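PDB 5IM3: ribonucleoside-diphosphate reductase from Pseudomonas aeruginosa, which probably catalyses the reduction of ribonucleoside diphosphates to deoxyribonucleoside diphosphates, supplying DNA precursors, and binds the allosteric nucleotide dATP. Local coordinates for residues T302-D305 with R306-H310; L490-K493 with R494-D498. One frame throughout, in Å; residues are numbered along the deposited sequence.

Contact 1. Residues T302-D305 with R306-H310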
ATOM      1  N   THR A 302     -36.695  19.133 -23.440  1.00 57.74           N
ATOM      2  CA  THR A 302     -36.807  19.466 -22.023  1.00 55.13           C
ATOM      3  C   THR A 302     -38.175  20.058 -21.708  1.00 52.20           C
ATOM      4  O   THR A 302     -38.856  19.620 -20.773  1.00 49.21           O
ATOM      5  CB  THR A 302     -35.702  20.446 -21.629  1.00 55.18           C
ATOM      6  OG1 THR A 302     -34.422  19.840 -21.848  1.00 55.16           O
ATOM      7  CG2 THR A 302     -35.830  20.844 -20.161  1.00 51.60           C
ATOM      8  N   LEU A 303     -38.588  21.068 -22.472  1.00 52.11           N
ATOM      9  CA  LEU A 303     -39.887  21.689 -22.243  1.00 51.31           C
ATOM     10  C   LEU A 303     -41.017  20.694 -22.463  1.00 51.18           C
ATOM     11  O   LEU A 303     -41.920  20.569 -21.629  1.00 51.74           O
ATOM     12  CB  LEU A 303     -40.053  22.905 -23.159  1.00 51.29           C
ATOM     13  CG  LEU A 303     -39.127  24.089 -22.864  1.00 51.66           C
ATOM     14  CD1 LEU A 303     -39.317  25.193 -23.891  1.00 52.45           C
ATOM     15  CD2 LEU A 303     -39.359  24.627 -21.457  1.00 48.98           C
ATOM     16  N   TYR A 304     -40.977  19.965 -23.579  1.00 54.04           N
ATOM     17  CA  TYR A 304     -42.070  19.056 -23.908  1.00 56.49           C
ATOM     18  C   TYR A 304     -42.213  17.958 -22.866  1.00 60.15           C
ATOM     19  O   TYR A 304     -43.333  17.591 -22.495  1.00 61.66           O
ATOM     20  CB  TYR A 304     -41.848  18.443 -25.289  1.00 58.73           C
ATOM     21  CG  TYR A 304     -42.901  17.427 -25.670  1.00 58.96           C
ATOM     22  CD1 TYR A 304     -44.056  17.812 -26.336  1.00 59.12           C
ATOM     23  CD2 TYR A 304     -42.742  16.082 -25.359  1.00 59.44           C
ATOM     24  CE1 TYR A 304     -45.023  16.888 -26.681  1.00 60.22           C
ATOM     25  CE2 TYR A 304     -43.703  15.150 -25.701  1.00 60.67           C
ATOM     26  CZ  TYR A 304     -44.841  15.559 -26.362  1.00 61.88           C
ATOM     27  OH  TYR A 304     -45.799  14.632 -26.703  1.00 64.22           O
ATOM     28  N   ASP A 305     -41.093  17.416 -22.388  1.00 62.73           N
ATOM     29  CA  ASP A 305     -41.163  16.275 -21.482  1.00 63.44           C
ATOM     30  C   ASP A 305     -41.733  16.670 -20.126  1.00 62.33           C
ATOM     31  O   ASP A 305     -42.511  15.912 -19.536  1.00 62.20           O
ATOM     32  CB  ASP A 305     -39.779  15.648 -21.311  1.00 65.10           C
ATOM     33  CG  ASP A 305     -39.282  14.972 -22.576  1.00 67.83           C
ATOM     34  OD1 ASP A 305     -40.097  14.738 -23.493  1.00 67.75           O
ATOM     35  OD2 ASP A 305     -38.072  14.665 -22.645  1.00 70.27           O
ATOM     36  N   ARG A 306     -41.376  17.850 -19.620  1.00 68.22           N
ATOM     37  CA  ARG A 306     -41.626  18.172 -18.219  1.00 69.46           C
ATOM     38  C   ARG A 306     -42.336  19.493 -17.965  1.00 68.08           C
ATOM     39  O   ARG A 306     -42.896  19.651 -16.874  1.00 68.21           O
ATOM     40  CB  ARG A 306     -40.304  18.173 -17.433  1.00 71.67           C
ATOM     41  CG  ARG A 306     -39.665  16.794 -17.325  1.00 75.36           C
ATOM     42  CD  ARG A 306     -38.405  16.805 -16.469  1.00 78.36           C
ATOM     43  NE  ARG A 306     -37.329  17.593 -17.067  1.00 81.09           N
ATOM     44  CZ  ARG A 306     -36.065  17.571 -16.654  1.00 82.96           C
ATOM     45  NH1 ARG A 306     -35.703  16.793 -15.639  1.00 83.89           N
ATOM     46  NH2 ARG A 306     -35.155  18.324 -17.258  1.00 82.91           N
ATOM     47  N   TYR A 307     -42.350  20.438 -18.905  1.00 60.90           N
ATOM     48  CA  TYR A 307     -42.891  21.763 -18.624  1.00 59.62           C
ATOM     49  C   TYR A 307     -44.196  22.081 -19.338  1.00 60.29           C
ATOM     50  O   TYR A 307     -45.018  22.814 -18.782  1.00 58.23           O
ATOM     51  CB  TYR A 307     -41.853  22.838 -18.969  1.00 61.10           C
ATOM     52  CG  TYR A 307     -40.729  22.908 -17.957  1.00 59.58           C
ATOM     53  CD1 TYR A 307     -40.802  23.769 -16.871  1.00 60.60           C
ATOM     54  CD2 TYR A 307     -39.608  22.097 -18.076  1.00 60.37           C
ATOM     55  CE1 TYR A 307     -39.784  23.832 -15.937  1.00 59.17           C
ATOM     56  CE2 TYR A 307     -38.583  22.151 -17.146  1.00 59.27           C
ATOM     57  CZ  TYR A 307     -38.679  23.020 -16.080  1.00 59.88           C
ATOM     58  OH  TYR A 307     -37.670  23.085 -15.146  1.00 61.42           O
ATOM     59  N   PHE A 308     -44.424  21.559 -20.541  1.00 58.15           N
ATOM     60  CA  PHE A 308     -45.660  21.862 -21.253  1.00 55.74           C
ATOM     61  C   PHE A 308     -46.858  21.236 -20.549  1.00 56.19           C
ATOM     62  O   PHE A 308     -46.815  20.080 -20.120  1.00 56.45           O
ATOM     63  CB  PHE A 308     -45.587  21.357 -22.698  1.00 56.51           C
ATOM     64  CG  PHE A 308     -44.648  22.140 -23.581  1.00 53.94           C
ATOM     65  CD1 PHE A 308     -44.187  23.393 -23.205  1.00 52.87           C
ATOM     66  CD2 PHE A 308     -44.235  21.621 -24.798  1.00 54.41           C
ATOM     67  CE1 PHE A 308     -43.333  24.104 -24.017  1.00 53.51           C
ATOM     68  CE2 PHE A 308     -43.378  22.330 -25.618  1.00 55.58           C
ATOM     69  CZ  PHE A 308     -42.926  23.573 -25.227  1.00 55.14           C
ATOM     70  N   ILE A 309     -47.937  22.015 -20.436  1.00 57.94           N
ATOM     71  CA  ILE A 309     -49.160  21.521 -19.816  1.00 59.69           C
ATOM     72  C   ILE A 309     -49.768  20.428 -20.687  1.00 60.27           C
ATOM     73  O   ILE A 309     -49.695  20.468 -21.922  1.00 60.88           O
ATOM     74  CB  ILE A 309     -50.157  22.674 -19.590  1.00 62.23           C
ATOM     75  CG1 ILE A 309     -49.566  23.728 -18.643  1.00 60.70           C
ATOM     76  CG2 ILE A 309     -51.481  22.147 -19.038  1.00 62.13           C
ATOM     77  CD1 ILE A 309     -49.307  23.237 -17.251  1.00 60.75           C
ATOM     78  N   HIS A 310     -50.393  19.449 -20.038  1.00 58.04           N
ATOM     79  CA  HIS A 310     -50.873  18.258 -20.722  1.00 61.93           C
ATOM     80  C   HIS A 310     -52.091  17.702 -20.000  1.00 64.21           C
ATOM     81  O   HIS A 310     -52.350  18.021 -18.838  1.00 63.29           O
ATOM     82  CB  HIS A 310     -49.778  17.190 -20.791  1.00 62.98           C
ATOM     83  CG  HIS A 310     -49.155  16.891 -19.463  1.00 63.15           C
ATOM     84  ND1 HIS A 310     -49.657  15.939 -18.601  1.00 63.61           N
ATOM     85  CD2 HIS A 310     -48.085  17.437 -18.838  1.00 61.16           C
ATOM     86  CE1 HIS A 310     -48.915  15.903 -17.509  1.00 63.12           C
ATOM     87  NE2 HIS A 310     -47.955  16.802 -17.627  1.00 61.46           N
TER
HETATM   88  O   HOH W   1     -44.758  18.234 -20.153  1.00 51.20           O
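Leu303 and Phe308 meet at the apolar centre of this helix end, five residues apart. CB of Leu303 sits over one face of the Phe308 ring, 3.9 Å from the ring centroid and 28° off its normal, a CH-pi contact. The same face lies over the helix backbone: the carbonyl carbon of Leu303 is above the ring centre, and Tyr304 N lies nearer the rim. At that rim CD2 of Phe308 packs 3.5 Å from Tyr304 CA. With CG of Phe308 anti to its own carbonyl carbon (chi1 -71°), the ring folds back beneath the last turn instead of following the departing chain. Of the leucine methyls, CD1 reaches the same phenylalanine ring and CD2 leans on Tyr307 CB at 4.0 Å, so Leu303 is wedged between the two aromatic residues. Phe322 of helix 319-330 meets the Phe308 ring edge-to-face and also touches Leu303 and Tyr307.

Further out, Thr302 O lies at the edge of the Tyr307 ring, close to its plane, and takes a hydrogen bond from Arg306 N. Leu303 O accepts two shorter bonds, from Tyr307 N at 2.8 Å and from Phe308 N at 2.9 Å, which arrive from opposite faces of the carbonyl plane. The second spans five residues, the wider spacing of a pi-type turn. A water bridges the turn separately, donating to Tyr304 O and to Phe308 O, each at 2.8 Å. Tyr304 OH and Tyr307 OH reach away to Glu234 and Thr357. At the outer edge, Thr302 CG2 touches the rim of the Arg306 guanidinium.

The chemistry implies a helix end held twice over: two N-H groups grip one carbonyl of a buried leucine, while the folded-back phenylalanine shields the backbone around it.

Contact 2. Residues L490-K493 with R494-D498; sequences LFMK and RVFDD
The C-terminal turns of helix 489-496, in the barrel domain, run from Leu490 into a Schellman motif at Asp498. Among the buried side chains Val495 CG2 rests over one face of the Phe491 ring, 4.1 Å from its centroid and 22° off the normal, a CH-pi contact displaced toward the rim. Phe491 CG stands anti to its backbone N (chi1 173°), which turns the ring face to the valine methyl; Trp501 meets this ring edge-to-face. On the next face of the helix, Met492 CE approaches Phe496 CE1 at 4.2 Å, and Trp896 of helix 885-897 packs against both residues.

Arg494 bends at chi2 (-74°), and Leu490 CD2 lies over a face of its guanidinium, 4.2 Å from NH2. NH1 forms a salt bridge with Glu528 and a hydrogen bond to the carbonyl of Ser500, tying the helix to helix 517-532 and to the strand that follows.

The backbone bond from Phe496 N to Met492 O is nearly straight at 2.9 Å, whereas that from Asp497 N to Lys493 O is more bent. Asp498, with positive phi, then gives its N to Val495 O at 3.2 Å, while Gly499 N reaches back to Arg494 O: the paired bonds of a Schellman C-cap, turning the chain from helix into strand 500-504.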
ATOM      1  N   LEU A 490     -12.087  34.417  11.690  1.00 51.34           N
ATOM      2  CA  LEU A 490     -11.087  34.193  12.727  1.00 51.41           C
ATOM      3  C   LEU A 490     -10.485  32.799  12.619  1.00 49.75           C
ATOM      4  O   LEU A 490      -9.288  32.616  12.862  1.00 51.85           O
ATOM      5  CB  LEU A 490     -11.708  34.404  14.108  1.00 51.52           C
ATOM      6  CG  LEU A 490     -10.754  34.352  15.299  1.00 52.13           C
ATOM      7  CD1 LEU A 490      -9.726  35.465  15.217  1.00 53.33           C
ATOM      8  CD2 LEU A 490     -11.535  34.447  16.594  1.00 53.22           C
ATOM      9  N   PHE A 491     -11.295  31.803  12.254  1.00 49.60           N
ATOM     10  CA  PHE A 491     -10.761  30.455  12.097  1.00 50.43           C
ATOM     11  C   PHE A 491      -9.699  30.419  11.006  1.00 51.15           C
ATOM     12  O   PHE A 491      -8.611  29.867  11.201  1.00 52.37           O
ATOM     13  CB  PHE A 491     -11.880  29.463  11.786  1.00 47.66           C
ATOM     14  CG  PHE A 491     -11.380  28.087  11.437  1.00 47.08           C
ATOM     15  CD1 PHE A 491     -10.936  27.224  12.426  1.00 47.14           C
ATOM     16  CD2 PHE A 491     -11.341  27.662  10.121  1.00 47.32           C
ATOM     17  CE1 PHE A 491     -10.467  25.960  12.107  1.00 46.32           C
ATOM     18  CE2 PHE A 491     -10.871  26.399   9.796  1.00 47.11           C
ATOM     19  CZ  PHE A 491     -10.436  25.548  10.792  1.00 45.23           C
ATOM     20  N   MET A 492     -10.001  31.004   9.844  1.00 52.60           N
ATOM     21  CA  MET A 492      -9.014  31.066   8.773  1.00 56.27           C
ATOM     22  C   MET A 492      -7.777  31.841   9.210  1.00 59.20           C
ATOM     23  O   MET A 492      -6.651  31.480   8.849  1.00 60.82           O
ATOM     24  CB  MET A 492      -9.629  31.703   7.528  1.00 56.22           C
ATOM     25  CG  MET A 492     -10.840  30.964   6.973  1.00 55.15           C
ATOM     26  SD  MET A 492     -10.498  29.260   6.500  1.00 54.24           S
ATOM     27  CE  MET A 492      -9.208  29.490   5.271  1.00 57.67           C
ATOM     28  N   LYS A 493      -7.965  32.915   9.983  1.00 60.15           N
ATOM     29  CA  LYS A 493      -6.821  33.633  10.535  1.00 62.20           C
ATOM     30  C   LYS A 493      -5.941  32.707  11.366  1.00 60.79           C
ATOM     31  O   LYS A 493      -4.709  32.765  11.282  1.00 62.06           O
ATOM     32  CB  LYS A 493      -7.293  34.815  11.382  1.00 63.54           C
ATOM     33  CG  LYS A 493      -7.875  35.977  10.592  1.00 63.69           C
ATOM     34  CD  LYS A 493      -8.213  37.137  11.521  1.00 66.06           C
ATOM     35  CE  LYS A 493      -8.736  38.348  10.763  1.00 67.21           C
ATOM     36  NZ  LYS A 493      -9.044  39.485  11.678  1.00 67.11           N
ATOM     37  N   ARG A 494      -6.559  31.845  12.178  1.00 59.01           N
ATOM     38  CA  ARG A 494      -5.787  30.919  13.000  1.00 59.83           C
ATOM     39  C   ARG A 494      -5.104  29.854  12.148  1.00 59.17           C
ATOM     40  O   ARG A 494      -4.027  29.369  12.512  1.00 58.60           O
ATOM     41  CB  ARG A 494      -6.694  30.271  14.048  1.00 59.24           C
ATOM     42  CG  ARG A 494      -7.311  31.256  15.037  1.00 58.37           C
ATOM     43  CD  ARG A 494      -6.295  31.753  16.059  1.00 60.02           C
ATOM     44  NE  ARG A 494      -6.858  32.770  16.948  1.00 59.97           N
ATOM     45  CZ  ARG A 494      -7.569  32.507  18.041  1.00 58.56           C
ATOM     46  NH1 ARG A 494      -7.820  31.252  18.396  1.00 58.16           N
ATOM     47  NH2 ARG A 494      -8.035  33.502  18.783  1.00 58.19           N
ATOM     48  N   VAL A 495      -5.704  29.483  11.017  1.00 59.64           N
ATOM     49  CA  VAL A 495      -5.041  28.569  10.091  1.00 59.21           C
ATOM     50  C   VAL A 495      -3.811  29.236   9.487  1.00 60.02           C
ATOM     51  O   VAL A 495      -2.706  28.680   9.506  1.00 59.78           O
ATOM     52  CB  VAL A 495      -6.025  28.106   9.000  1.00 58.44           C
ATOM     53  CG1 VAL A 495      -5.302  27.294   7.927  1.00 58.12           C
ATOM     54  CG2 VAL A 495      -7.160  27.290   9.612  1.00 54.86           C
ATOM     55  N   PHE A 496      -3.987  30.442   8.941  1.00 58.45           N
ATOM     56  CA  PHE A 496      -2.871  31.162   8.338  1.00 61.79           C
ATOM     57  C   PHE A 496      -1.730  31.365   9.325  1.00 63.50           C
ATOM     58  O   PHE A 496      -0.559  31.356   8.928  1.00 66.37           O
ATOM     59  CB  PHE A 496      -3.350  32.514   7.809  1.00 60.39           C
ATOM     60  CG  PHE A 496      -3.954  32.455   6.432  1.00 59.64           C
ATOM     61  CD1 PHE A 496      -4.976  31.566   6.143  1.00 58.63           C
ATOM     62  CD2 PHE A 496      -3.511  33.306   5.432  1.00 59.76           C
ATOM     63  CE1 PHE A 496      -5.533  31.515   4.878  1.00 58.23           C
ATOM     64  CE2 PHE A 496      -4.066  33.261   4.168  1.00 59.46           C
ATOM     65  CZ  PHE A 496      -5.077  32.366   3.889  1.00 58.18           C
ATOM     66  N   ASP A 497      -2.046  31.546  10.607  1.00 65.32           N
ATOM     67  CA  ASP A 497      -1.057  31.861  11.628  1.00 68.63           C
ATOM     68  C   ASP A 497      -0.695  30.663  12.499  1.00 68.18           C
ATOM     69  O   ASP A 497       0.005  30.831  13.502  1.00 70.53           O
ATOM     70  CB  ASP A 497      -1.568  33.006  12.507  1.00 69.83           C
ATOM     71  CG  ASP A 497      -1.912  34.247  11.705  1.00 70.15           C
ATOM     72  OD1 ASP A 497      -1.319  34.448  10.626  1.00 71.61           O
ATOM     73  OD2 ASP A 497      -2.774  35.028  12.157  1.00 70.69           O
ATOM     74  N   ASP A 498      -1.153  29.462  12.143  1.00 69.44           N
ATOM     75  CA  ASP A 498      -0.857  28.252  12.911  1.00 70.52           C
ATOM     76  C   ASP A 498      -1.280  28.412  14.372  1.00 69.89           C
ATOM     77  O   ASP A 498      -0.584  27.977  15.291  1.00 71.25           O
ATOM     78  CB  ASP A 498       0.627  27.888  12.812  1.00 72.61           C
ATOM     79  CG  ASP A 498       0.928  26.498  13.343  1.00 72.74           C
ATOM     80  OD1 ASP A 498       0.030  25.633  13.297  1.00 69.16           O
ATOM     81  OD2 ASP A 498       2.071  26.271  13.802  1.00 74.66           O
TER

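In the fold
Contact 1 comes first along the chain, on helix 297-307 in the all-alpha domain; contact 2 follows on helix 489-496 in the barrel domain. Their centres are 51 Å apart and their nearest atoms about 35 Å, on opposite sides of the chain's centre. Both lie where a helix gives way to a strand, 310-311 and 500-504. The centre of contact 1 is about 18 Å from the centre of the chain, that of contact 2 about 36 Å. Neither is at a dATP site, and no other subunit touches them. Side chains of contact 1 also pack on helix 773-779 of the barrel domain and on helix 219-239, whereas contact 2 packs against barrel-domain helices such as 544-558.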